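Local structure of arginyl-trna synthetase (Thermus thermophilus, 1IQ0) at residues A[203-206]-A[207-211]. The protein probably joins L-arginine to its cognate tRNA at the expense of ATP, as a monomeric class I aminoacyl-tRNA synthetase. Residues are numbered along the deposited sequence; the frame is centred on the assembly and turned at random.
Sequences VLHA and LERGE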
loop_
_atom_site.group_PDB
_atom_site.type_symbol
_atom_site.label_atom_id
_atom_site.label_comp_id
_atom_site.label_asym_id
_atom_site.label_seq_id
_atom_site.Cartn_x
_atom_site.Cartn_y
_atom_site.Cartn_z
ATOM N N VAL A 203 31.316 19.752 -5.434
ATOM C CA VAL A 203 30.196 19.871 -4.509
ATOM C C VAL A 203 29.822 18.476 -4.013
ATOM O O VAL A 203 29.471 18.297 -2.848
ATOM C CB VAL A 203 28.965 20.522 -5.176
ATOM C CG1 VAL A 203 27.762 20.436 -4.243
ATOM C CG2 VAL A 203 29.268 21.993 -5.508
ATOM N N LEU A 204 29.929 17.487 -4.897
ATOM C CA LEU A 204 29.594 16.113 -4.540
ATOM C C LEU A 204 30.492 15.653 -3.392
ATOM O O LEU A 204 30.040 14.978 -2.470
ATOM C CB LEU A 204 29.794 15.179 -5.740
ATOM C CG LEU A 204 28.819 14.010 -5.950
ATOM C CD1 LEU A 204 29.529 12.910 -6.751
ATOM C CD2 LEU A 204 28.306 13.463 -4.621
ATOM N N HIS A 205 31.772 16.014 -3.468
ATOM C CA HIS A 205 32.738 15.651 -2.434
ATOM C C HIS A 205 32.328 16.274 -1.092
ATOM O O HIS A 205 32.336 15.606 -0.060
ATOM C CB HIS A 205 34.140 16.135 -2.832
ATOM C CG HIS A 205 35.207 15.792 -1.838
ATOM N ND1 HIS A 205 35.871 16.749 -1.097
ATOM C CD2 HIS A 205 35.734 14.600 -1.472
ATOM C CE1 HIS A 205 36.763 16.158 -0.320
ATOM N NE2 HIS A 205 36.700 14.855 -0.528
ATOM N N ALA A 206 31.967 17.553 -1.109
ATOM C CA ALA A 206 31.550 18.220 0.118
ATOM C C ALA A 206 30.235 17.616 0.611
ATOM O O ALA A 206 30.018 17.465 1.814
ATOM C CB ALA A 206 31.388 19.728 -0.122
ATOM N N LEU A 207 29.359 17.269 -0.325
ATOM C CA LEU A 207 28.082 16.677 0.029
ATOM C C LEU A 207 28.347 15.336 0.713
ATOM O O LEU A 207 27.784 15.047 1.773
ATOM C CB LEU A 207 27.228 16.464 -1.224
ATOM C CG LEU A 207 25.785 16.022 -0.975
ATOM C CD1 LEU A 207 24.989 17.181 -0.373
ATOM C CD2 LEU A 207 25.152 15.582 -2.297
ATOM N N GLU A 208 29.216 14.530 0.106
ATOM C CA GLU A 208 29.557 13.218 0.653
ATOM C C GLU A 208 30.193 13.306 2.044
ATOM O O GLU A 208 30.082 12.375 2.835
ATOM C CB GLU A 208 30.476 12.457 -0.322
ATOM C CG GLU A 208 29.731 11.943 -1.574
ATOM C CD GLU A 208 30.613 11.213 -2.579
ATOM O OE1 GLU A 208 31.828 11.062 -2.348
ATOM O OE2 GLU A 208 30.083 10.784 -3.622
ATOM N N ARG A 209 30.834 14.430 2.350
ATOM C CA ARG A 209 31.465 14.622 3.660
ATOM C C ARG A 209 30.428 15.042 4.702
ATOM O O ARG A 209 30.764 15.270 5.865
ATOM C CB ARG A 209 32.542 15.704 3.584
ATOM C CG ARG A 209 33.619 15.454 2.547
ATOM C CD ARG A 209 34.589 16.626 2.485
ATOM N NE ARG A 209 35.878 16.229 3.021
ATOM C CZ ARG A 209 36.373 16.613 4.188
ATOM N NH1 ARG A 209 35.705 17.438 4.979
ATOM N NH2 ARG A 209 37.528 16.121 4.575
ATOM N N GLY A 210 29.175 15.162 4.270
ATOM C CA GLY A 210 28.104 15.552 5.167
ATOM C C GLY A 210 28.095 17.030 5.515
ATOM O O GLY A 210 27.521 17.423 6.528
ATOM N N GLU A 211 28.708 17.855 4.672
ATOM C CA GLU A 211 28.787 19.285 4.936
ATOM C C GLU A 211 27.676 20.152 4.334
ATOM O O GLU A 211 27.671 21.371 4.525
ATOM C CB GLU A 211 30.172 19.799 4.507
ATOM C CG GLU A 211 31.279 19.403 5.490
ATOM C CD GLU A 211 32.680 19.518 4.909
ATOM O OE1 GLU A 211 32.907 20.380 4.035
ATOM O OE2 GLU A 211 33.566 18.750 5.342
#
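Arg-209, four residues on from His-205, lies across its ring, and the arginine chain can be traced outward. Arg-209 CB sits 3.6 Å from Ala-206 O. Arg-209 CG is anti to the carbonyl carbon (chi1 -56°), which sets it beside the backbone N and close to His-205 O (2.9 Å). Arg-209 CD then stands over the imidazole face, 4.0 Å from the His-205 ring centroid and 28° off its normal, which meets the criterion for a CH-pi contact. After a bend at chi3 (110°), NE passes His-205 CE1, and Arg-209 NH1 reaches Glu-211 OE2 at 2.5 Å in a salt bridge lying in the guanidinium plane. On the neighbouring flank, Leu-204 CD2 packs 3.7 Å from Glu-208 CG, while Leu-204 also touches Arg-154 and Ala-157 of helix 154-165. Replacing Leu-204 by alanine is likely to open a gap against that helix and deprive the Glu-208 CG methylene of its apolar neighbour. The backbone ends in a Schellman motif: Glu-211 N donates to Ala-206 O (3.2 Å), Gly-210 N to Leu-207 O, and Gly-210 has positive phi. Main-chain bonds thus close the helix C-terminus, while the salt bridge links Arg-209 and Glu-211 on either side of Gly-210.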